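Local coordinates for protein putative N-acetylmuramoyl-L-alanine amidase,autolysin cwp6 (Peptoclostridium difficile, PDB 5J72) that probably cleaves the amide link between N-acetylmuramoyl and L-alanine residues of peptidoglycan as a zinc-dependent autolysin, held to the cell wall by its CWB2 module, at residues Ser322-Ile325 / Asp326-Lys330; Gly381-Ala384 / Ala385-Ala389; Met501-Asp504 / Thr505-Thr508. One frame throughout, in Å; residues are numbered along the deposited sequence.

Contact 1 (Ser322-Ile325 / Asp326-Lys330); sequences SKII and DQISK. With CA (calcium ion), chain D.
Ile324 and Ile328, one helical turn apart, lie side by side and point the same way, with CG1 of Ile324 4.2 Å from CG1 of Ile328. Their first torsions differ. Ile324 sets CG1 opposite its backbone N (chi1 -165°), which swings that branch forward along the helix, whereas Ile328 turns CG1 opposite its carbonyl carbon (chi1 -60°), so that it reaches back to within 3.4 Å of Ile324 O. That oxygen accepts the N-H of Ile328 in a nearly straight bond, N to O 2.9 Å. Both side chains touch Ile263 of strand 260-265 and Val295, so the ridge they form is buried. Ile325 packs on Tyr313 and on strand 334-341, Ile328 on Ala311 and Tyr313. The extended Gln327 slants across Ile324: its OE1 passes 3.9 Å from Ile324 CG1 and is bound by the backbone N of Val295, which holds that end of the amide. On the outer surface Asp326 and Lys330 are paired by charge, Lys330 NZ lying 2.8 Å from Asp326 OD1 on the syn side of the carboxylate, with a weak second bond to OD2. A water donates one hydrogen bond to Asp326 OD1 and another, 2.8 Å long, to Lys323 O, tying the carboxylate to the preceding turn. At the far end the carbonyl oxygen of Ser329 binds a calcium ion at 2.5 Å, together with a water and Ala332 O. An apolar face against the sheet and a charged face outward make this an amphipathic helix, connecting strands 308-314 and 334-341 in a beta-alpha-beta unit of the CWB2 module.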
ATOM      1  N   SER A 322      -7.709  17.408 -16.393  1.00 29.24           N
ATOM      2  CA  SER A 322      -9.150  17.600 -16.327  1.00 31.83           C
ATOM      3  C   SER A 322      -9.805  17.177 -17.640  1.00 31.02           C
ATOM      4  O   SER A 322     -11.008  16.933 -17.669  1.00 30.26           O
ATOM      5  CB  SER A 322      -9.470  19.074 -16.041  1.00 39.50           C
ATOM      6  OG  SER A 322      -8.839  19.856 -17.040  1.00 47.00           O
ATOM      7  N   LYS A 323      -9.025  17.080 -18.725  1.00 29.58           N
ATOM      8  CA  LYS A 323      -9.612  16.694 -20.007  1.00 32.87           C
ATOM      9  C   LYS A 323     -10.035  15.209 -19.980  1.00 32.05           C
ATOM     10  O   LYS A 323     -11.113  14.866 -20.486  1.00 28.67           O
ATOM     11  CB  LYS A 323      -8.589  16.935 -21.131  1.00 36.12           C
ATOM     12  CG  LYS A 323      -8.580  18.410 -21.619  1.00 43.22           C
ATOM     13  CD  LYS A 323      -7.263  18.732 -22.285  1.00 54.06           C
ATOM     14  CE  LYS A 323      -7.127  20.207 -22.611  1.00 67.34           C
ATOM     15  NZ  LYS A 323      -5.719  20.673 -22.450  1.00 73.28           N
ATOM     16  N   ILE A 324      -9.218  14.321 -19.356  1.00 28.12           N
ATOM     17  CA  ILE A 324      -9.690  12.908 -19.348  1.00 24.44           C
ATOM     18  C   ILE A 324     -10.839  12.783 -18.365  1.00 27.31           C
ATOM     19  O   ILE A 324     -11.749  11.996 -18.600  1.00 28.52           O
ATOM     20  CB  ILE A 324      -8.494  11.970 -19.067  1.00 31.36           C
ATOM     21  CG1 ILE A 324      -8.910  10.484 -19.435  1.00 32.41           C
ATOM     22  CG2 ILE A 324      -8.012  12.146 -17.615  1.00 29.30           C
ATOM     23  CD1 ILE A 324      -7.804   9.511 -19.203  1.00 31.48           C
ATOM     24  N   ILE A 325     -10.846  13.556 -17.255  1.00 26.07           N
ATOM     25  CA  ILE A 325     -12.003  13.457 -16.356  1.00 28.13           C
ATOM     26  C   ILE A 325     -13.291  13.910 -17.092  1.00 29.41           C
ATOM     27  O   ILE A 325     -14.349  13.317 -16.948  1.00 29.23           O
ATOM     28  CB  ILE A 325     -11.734  14.280 -15.073  1.00 28.55           C
ATOM     29  CG1 ILE A 325     -10.562  13.626 -14.302  1.00 28.89           C
ATOM     30  CG2 ILE A 325     -12.988  14.382 -14.210  1.00 27.01           C
ATOM     31  CD1 ILE A 325     -10.343  14.198 -12.901  1.00 34.87           C
ATOM     32  N   ASP A 326     -13.186  14.962 -17.876  1.00 31.71           N
ATOM     33  CA  ASP A 326     -14.320  15.434 -18.643  1.00 35.32           C
ATOM     34  C   ASP A 326     -14.792  14.360 -19.608  1.00 34.18           C
ATOM     35  O   ASP A 326     -15.998  14.138 -19.720  1.00 34.33           O
ATOM     36  CB  ASP A 326     -13.904  16.634 -19.497  1.00 42.06           C
ATOM     37  CG  ASP A 326     -15.081  17.045 -20.366  1.00 57.80           C
ATOM     38  OD1 ASP A 326     -15.042  16.781 -21.603  1.00 61.61           O
ATOM     39  OD2 ASP A 326     -16.047  17.607 -19.816  1.00 63.60           O
ATOM     40  N   GLN A 327     -13.857  13.725 -20.331  1.00 30.01           N
ATOM     41  CA  GLN A 327     -14.185  12.660 -21.303  1.00 28.07           C
ATOM     42  C   GLN A 327     -14.919  11.509 -20.634  1.00 29.63           C
ATOM     43  O   GLN A 327     -15.996  11.108 -21.087  1.00 27.89           O
ATOM     44  CB  GLN A 327     -12.908  12.114 -21.900  1.00 25.98           C
ATOM     45  CG  GLN A 327     -13.178  11.033 -22.945  1.00 30.28           C
ATOM     46  CD  GLN A 327     -11.878  10.400 -23.438  1.00 36.43           C
ATOM     47  OE1 GLN A 327     -11.009  10.027 -22.653  1.00 36.90           O
ATOM     48  NE2 GLN A 327     -11.729  10.189 -24.751  1.00 35.49           N
ATOM     49  N   ILE A 328     -14.347  11.006 -19.519  1.00 26.56           N
ATOM     50  CA  ILE A 328     -14.921   9.841 -18.852  1.00 25.16           C
ATOM     51  C   ILE A 328     -16.131  10.178 -18.022  1.00 26.61           C
ATOM     52  O   ILE A 328     -17.094   9.393 -17.950  1.00 27.95           O
ATOM     53  CB  ILE A 328     -13.805   9.158 -18.016  1.00 25.96           C
ATOM     54  CG1 ILE A 328     -12.664   8.719 -18.956  1.00 24.21           C
ATOM     55  CG2 ILE A 328     -14.438   7.965 -17.219  1.00 24.78           C
ATOM     56  CD1 ILE A 328     -13.167   7.767 -20.097  1.00 27.29           C
ATOM     57  N   SER A 329     -16.119  11.347 -17.370  1.00 28.20           N
ATOM     58  CA  SER A 329     -17.286  11.753 -16.620  1.00 27.62           C
ATOM     59  C   SER A 329     -18.529  11.732 -17.506  1.00 26.31           C
ATOM     60  O   SER A 329     -19.624  11.476 -17.010  1.00 27.39           O
ATOM     61  CB  SER A 329     -17.109  13.193 -16.109  1.00 30.24           C
ATOM     62  OG  SER A 329     -18.183  13.513 -15.237  1.00 35.27           O
ATOM     63  N   LYS A 330     -18.383  12.050 -18.796  1.00 25.78           N
ATOM     64  CA  LYS A 330     -19.541  12.085 -19.730  1.00 27.32           C
ATOM     65  C   LYS A 330     -20.091  10.689 -20.040  1.00 31.48           C
ATOM     66  O   LYS A 330     -21.266  10.566 -20.437  1.00 30.99           O
ATOM     67  CB  LYS A 330     -19.105  12.768 -21.019  1.00 28.35           C
ATOM     68  CG  LYS A 330     -19.011  14.263 -20.805  1.00 28.77           C
ATOM     69  CD  LYS A 330     -18.586  15.011 -22.037  1.00 31.94           C
ATOM     70  CE  LYS A 330     -18.679  16.478 -21.694  1.00 40.15           C
ATOM     71  NZ  LYS A 330     -17.706  17.264 -22.466  1.00 44.44           N
TER
HETATM   72 CA    CA D 702     -21.984  10.930 -16.669  1.00 60.14          CA
HETATM   73  O   HOH W   1     -12.358  16.152 -22.663  1.00 51.41           O
HETATM   74  O   HOH W   2     -22.590  11.566 -14.672  1.00 31.70           O

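Contact 2 (Gly381-Ala384 / Ala385-Ala389); sequences GPLA and AKLKA
With CG opposite its backbone N (chi1 178°), Leu383 leans toward the next turn, while Leu387, whose CG stands opposite its carbonyl carbon (chi1 -60°), leans back to meet it. The two leucines come together at an oblique angle, CG of Leu383 3.8 Å from CD1 of Leu387. The CD1 methyls of both residues are 4.0 Å apart; CG and CD1 of Leu383 thus meet the CD1 end of Leu387. Beneath them Leu383 O takes the N-H of Leu387 at 2.9 Å. Leu383 rests on Leu367 of strand 362-370, which Ala384 also touches. The helix then stops in a Schellman motif: Lys388 has positive phi (55°), and the chain folds back so that Ala389 N donates to Ala384 O at 3.1 Å. A second bond, from Lys388 N to Ala385 O, closes the turn inside it. This ending directs the chain from helix 375-387 into strand 391-394, within a beta-alpha-beta unit of the CWB2 module. Ala384 is buried at the turn, its CB 3.5 Å from Ala389 O, and its methyl also meets Ser278 of helix 270-283. On another face Pro382 and Ala385 pack against helix 174-180. Lys386 bends only at its last torsion, and its NZ donates to Leu7 O. Its side chain lies about 4 Å from a bound calcium ion and about 3 Å from the side chain of Asn6, a calcium ligand in a structure of this protein, while Leu387 O is held by Arg9 and Ser364.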
ATOM      1  N   GLY A 381      -0.392  -9.136  -5.940  1.00 15.54           N
ATOM      2  CA  GLY A 381      -1.750  -8.635  -6.189  1.00 15.72           C
ATOM      3  C   GLY A 381      -2.870  -9.646  -6.112  1.00 16.40           C
ATOM      4  O   GLY A 381      -3.896  -9.386  -5.454  1.00 15.03           O
ATOM      5  N   PRO A 382      -2.759 -10.809  -6.796  1.00 17.70           N
ATOM      6  CA  PRO A 382      -3.848 -11.837  -6.763  1.00 19.83           C
ATOM      7  C   PRO A 382      -4.153 -12.327  -5.320  1.00 14.77           C
ATOM      8  O   PRO A 382      -5.262 -12.645  -4.968  1.00 16.15           O
ATOM      9  CB  PRO A 382      -3.293 -12.939  -7.720  1.00 17.06           C
ATOM     10  CG  PRO A 382      -2.468 -12.164  -8.670  1.00 18.30           C
ATOM     11  CD  PRO A 382      -1.712 -11.183  -7.769  1.00 17.45           C
ATOM     12  N   LEU A 383      -3.086 -12.406  -4.533  1.00 13.26           N
ATOM     13  CA  LEU A 383      -3.254 -12.860  -3.129  1.00 14.34           C
ATOM     14  C   LEU A 383      -3.865 -11.786  -2.293  1.00 13.54           C
ATOM     15  O   LEU A 383      -4.797 -12.043  -1.510  1.00 15.51           O
ATOM     16  CB  LEU A 383      -1.856 -13.279  -2.553  1.00 15.95           C
ATOM     17  CG  LEU A 383      -1.971 -13.724  -1.035  1.00 14.60           C
ATOM     18  CD1 LEU A 383      -2.801 -15.016  -0.910  1.00 16.54           C
ATOM     19  CD2 LEU A 383      -0.519 -13.984  -0.503  1.00 16.00           C
ATOM     20  N   ALA A 384      -3.406 -10.519  -2.477  1.00 14.90           N
ATOM     21  CA  ALA A 384      -4.024  -9.399  -1.749  1.00 15.19           C
ATOM     22  C   ALA A 384      -5.540  -9.340  -2.122  1.00 16.06           C
ATOM     23  O   ALA A 384      -6.437  -9.145  -1.303  1.00 16.06           O
ATOM     24  CB  ALA A 384      -3.316  -8.083  -2.193  1.00 13.11           C
ATOM     25  N   ALA A 385      -5.835  -9.541  -3.423  1.00 15.34           N
ATOM     26  CA  ALA A 385      -7.254  -9.487  -3.832  1.00 16.03           C
ATOM     27  C   ALA A 385      -8.077 -10.655  -3.160  1.00 17.03           C
ATOM     28  O   ALA A 385      -9.179 -10.436  -2.706  1.00 18.82           O
ATOM     29  CB  ALA A 385      -7.331  -9.682  -5.333  1.00 14.61           C
ATOM     30  N   LYS A 386      -7.525 -11.851  -3.145  1.00 16.33           N
ATOM     31  CA  LYS A 386      -8.184 -13.042  -2.515  1.00 15.70           C
ATOM     32  C   LYS A 386      -8.448 -12.740  -0.990  1.00 16.84           C
ATOM     33  O   LYS A 386      -9.519 -12.996  -0.458  1.00 18.91           O
ATOM     34  CB  LYS A 386      -7.207 -14.244  -2.636  1.00 14.88           C
ATOM     35  CG  LYS A 386      -7.808 -15.555  -2.017  1.00 18.15           C
ATOM     36  CD  LYS A 386      -6.800 -16.717  -2.248  1.00 25.50           C
ATOM     37  CE  LYS A 386      -7.268 -17.976  -1.490  1.00 35.45           C
ATOM     38  NZ  LYS A 386      -8.494 -18.601  -2.095  1.00 36.71           N
ATOM     39  N   LEU A 387      -7.460 -12.185  -0.331  1.00 16.06           N
ATOM     40  CA  LEU A 387      -7.564 -11.840   1.108  1.00 17.17           C
ATOM     41  C   LEU A 387      -8.376 -10.565   1.368  1.00 19.07           C
ATOM     42  O   LEU A 387      -8.676 -10.256   2.539  1.00 19.67           O
ATOM     43  CB  LEU A 387      -6.136 -11.616   1.673  1.00 16.58           C
ATOM     44  CG  LEU A 387      -5.216 -12.830   1.559  1.00 16.04           C
ATOM     45  CD1 LEU A 387      -3.785 -12.454   2.062  1.00 18.24           C
ATOM     46  CD2 LEU A 387      -5.878 -14.025   2.410  1.00 18.06           C
ATOM     47  N   LYS A 388      -8.735  -9.810   0.296  1.00 17.05           N
ATOM     48  CA  LYS A 388      -9.468  -8.544   0.354  1.00 18.25           C
ATOM     49  C   LYS A 388      -8.694  -7.583   1.301  1.00 20.31           C
ATOM     50  O   LYS A 388      -9.286  -6.999   2.236  1.00 19.78           O
ATOM     51  CB  LYS A 388     -10.920  -8.756   0.766  1.00 21.08           C
ATOM     52  CG  LYS A 388     -11.654  -9.718  -0.231  1.00 23.51           C
ATOM     53  CD  LYS A 388     -13.135  -9.789   0.200  1.00 29.81           C
ATOM     54  CE  LYS A 388     -14.050 -10.678  -0.651  1.00 38.06           C
ATOM     55  NZ  LYS A 388     -13.849 -10.433  -2.083  1.00 47.13           N
ATOM     56  N   ALA A 389      -7.414  -7.459   1.046  1.00 19.85           N
ATOM     57  CA  ALA A 389      -6.452  -6.690   1.847  1.00 21.19           C
ATOM     58  C   ALA A 389      -5.577  -5.809   0.942  1.00 19.93           C
ATOM     59  O   ALA A 389      -5.370  -6.109  -0.226  1.00 18.03           O
ATOM     60  CB  ALA A 389      -5.539  -7.640   2.637  1.00 18.39           C
TER

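Contact 3 (Met501-Asp504 / Thr505-Thr508); sequences MTRD and TDKT
Arg503 NH1 donates to the carbonyl oxygen of Thr505 at 3.1 Å with an N-H...O angle of 159°, the side chain reaching forward to a carbonyl two residues on. Its CG sits between the backbone N and the carbonyl carbon (chi1 66°) and the chain runs extended to NE, which carries the guanidinium to this oxygen. The oxygen lies at the guanidinium edge, 5° from its plane, but NH1 comes from above the carbonyl plane. The same NH1 donates a second hydrogen bond to a water at 2.7 Å, and that water donates to Asp506 OD1 at 3.1 Å. It links opposite charges that do not touch: Arg503 NH1 and Asp506 OD1 are 4.3 Å apart. Along the aliphatic part of the arginine, Lys507 CE lies 3.9 Å from Arg503 CB. The other guanidinium nitrogens donate to backbone oxygens: NE to Pro458, NH2 to Gly459 and Lys478. In the outer layer Asp506 is held by Gly462 N and a salt bridge to Lys478. The side chain of Arg503 is about 5 Å from that of the zinc ligand His460. The turn follows edge strand 498-501 and leads toward helix 511-521, with strand 453-458 alongside and helix 477-494 against its arginine.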
ATOM      1  N   MET A 501       8.222  13.048  14.184  1.00 21.42           N
ATOM      2  CA  MET A 501       7.448  14.232  13.817  1.00 20.45           C
ATOM      3  C   MET A 501       6.572  14.625  15.006  1.00 22.48           C
ATOM      4  O   MET A 501       6.005  13.746  15.640  1.00 22.89           O
ATOM      5  CB  MET A 501       6.511  13.919  12.627  1.00 20.34           C
ATOM      6  CG  MET A 501       7.277  13.538  11.318  1.00 19.92           C
ATOM      7  SD  MET A 501       6.205  13.470   9.901  1.00 25.78           S
ATOM      8  CE  MET A 501       5.817  15.258   9.704  1.00 21.86           C
ATOM      9  N   THR A 502       6.419  15.897  15.316  1.00 22.73           N
ATOM     10  CA  THR A 502       5.547  16.243  16.450  1.00 22.37           C
ATOM     11  C   THR A 502       4.096  15.827  16.114  1.00 19.84           C
ATOM     12  O   THR A 502       3.366  15.405  16.992  1.00 22.30           O
ATOM     13  CB  THR A 502       5.626  17.760  16.768  1.00 19.69           C
ATOM     14  OG1 THR A 502       5.348  18.481  15.579  1.00 18.10           O
ATOM     15  CG2 THR A 502       6.993  18.183  17.305  1.00 20.83           C
ATOM     16  N   ARG A 503       3.699  15.945  14.851  1.00 21.96           N
ATOM     17  CA  ARG A 503       2.406  15.472  14.379  1.00 23.22           C
ATOM     18  C   ARG A 503       2.586  15.014  12.930  1.00 25.43           C
ATOM     19  O   ARG A 503       3.420  15.598  12.189  1.00 24.65           O
ATOM     20  CB  ARG A 503       1.324  16.572  14.460  1.00 23.21           C
ATOM     21  CG  ARG A 503       1.568  17.761  13.502  1.00 25.30           C
ATOM     22  CD  ARG A 503       0.388  18.789  13.547  1.00 23.00           C
ATOM     23  NE  ARG A 503       0.652  19.968  12.690  1.00 22.40           N
ATOM     24  CZ  ARG A 503       0.077  20.140  11.510  1.00 19.62           C
ATOM     25  NH1 ARG A 503      -0.761  19.249  11.014  1.00 22.94           N
ATOM     26  NH2 ARG A 503       0.335  21.255  10.816  1.00 20.41           N
ATOM     27  N   ASP A 504       1.850  13.989  12.514  1.00 24.61           N
ATOM     28  CA  ASP A 504       1.987  13.549  11.121  1.00 25.84           C
ATOM     29  C   ASP A 504       0.631  13.622  10.469  1.00 28.50           C
ATOM     30  O   ASP A 504       0.440  13.126   9.357  1.00 29.57           O
ATOM     31  CB  ASP A 504       2.537  12.129  11.032  1.00 31.48           C
ATOM     32  CG  ASP A 504       1.883  11.183  12.017  1.00 39.90           C
ATOM     33  OD1 ASP A 504       0.631  11.148  12.073  1.00 40.45           O
ATOM     34  OD2 ASP A 504       2.619  10.478  12.725  1.00 44.74           O
ATOM     35  N   THR A 505      -0.312  14.241  11.141  1.00 28.20           N
ATOM     36  CA  THR A 505      -1.627  14.434  10.591  1.00 28.83           C
ATOM     37  C   THR A 505      -2.207  15.748  11.091  1.00 28.09           C
ATOM     38  O   THR A 505      -1.606  16.426  11.935  1.00 26.14           O
ATOM     39  CB  THR A 505      -2.548  13.253  11.035  1.00 35.38           C
ATOM     40  OG1 THR A 505      -3.675  13.230  10.155  1.00 38.58           O
ATOM     41  CG2 THR A 505      -2.984  13.407  12.450  1.00 35.78           C
ATOM     42  N   ASP A 506      -3.385  16.119  10.603  1.00 27.20           N
ATOM     43  CA  ASP A 506      -3.996  17.344  11.061  1.00 31.49           C
ATOM     44  C   ASP A 506      -4.477  17.124  12.472  1.00 37.13           C
ATOM     45  O   ASP A 506      -5.331  16.275  12.682  1.00 38.44           O
ATOM     46  CB  ASP A 506      -5.154  17.755  10.153  1.00 32.13           C
ATOM     47  CG  ASP A 506      -5.747  19.119  10.499  1.00 39.61           C
ATOM     48  OD1 ASP A 506      -5.029  19.960  11.057  1.00 34.98           O
ATOM     49  OD2 ASP A 506      -6.925  19.340  10.199  1.00 44.88           O
ATOM     50  N   LYS A 507      -3.889  17.810  13.455  1.00 33.47           N
ATOM     51  CA  LYS A 507      -4.371  17.726  14.823  1.00 33.51           C
ATOM     52  C   LYS A 507      -3.938  18.939  15.614  1.00 31.24           C
ATOM     53  O   LYS A 507      -2.976  19.585  15.253  1.00 26.06           O
ATOM     54  CB  LYS A 507      -3.903  16.484  15.538  1.00 36.38           C
ATOM     55  CG  LYS A 507      -2.450  16.423  15.795  1.00 39.58           C
ATOM     56  CD  LYS A 507      -2.203  15.462  16.947  1.00 49.45           C
ATOM     57  CE  LYS A 507      -0.896  15.786  17.626  1.00 59.14           C
ATOM     58  NZ  LYS A 507      -0.610  14.871  18.754  1.00 58.60           N
ATOM     59  N   THR A 508      -4.680  19.260  16.674  1.00 29.46           N
ATOM     60  CA  THR A 508      -4.357  20.392  17.549  1.00 27.20           C
ATOM     61  C   THR A 508      -3.161  20.015  18.429  1.00 26.33           C
ATOM     62  O   THR A 508      -3.163  18.957  19.055  1.00 24.69           O
ATOM     63  CB  THR A 508      -5.632  20.745  18.399  1.00 29.69           C
ATOM     64  OG1 THR A 508      -6.642  21.169  17.466  1.00 28.25           O
ATOM     65  CG2 THR A 508      -5.357  21.934  19.400  1.00 29.49           C
TER
HETATM   66  O   HOH W   3      -2.581  20.010   9.109  1.00 31.12           O

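How the contacts relate
The three contacts follow one another along the chain without overlapping, and none touches another. Contact 1 and contact 2 both sit in beta-alpha-beta units of the CWB2 module, on helices 322-329 and 375-387 beside separate sheets; their centres are about 30 Å apart, with contact 1 toward the periphery and contact 2 nearer the middle of the chain. Contact 3 belongs to the amidase domain, in the loop after strand 498-501 of its six-stranded mixed sheet; its centre is about 35 Å from that of contact 1 and about 32 Å from that of contact 2. The first two thus concern the module that anchors the protein to the cell wall, and the third the zinc-bearing, presumably catalytic part.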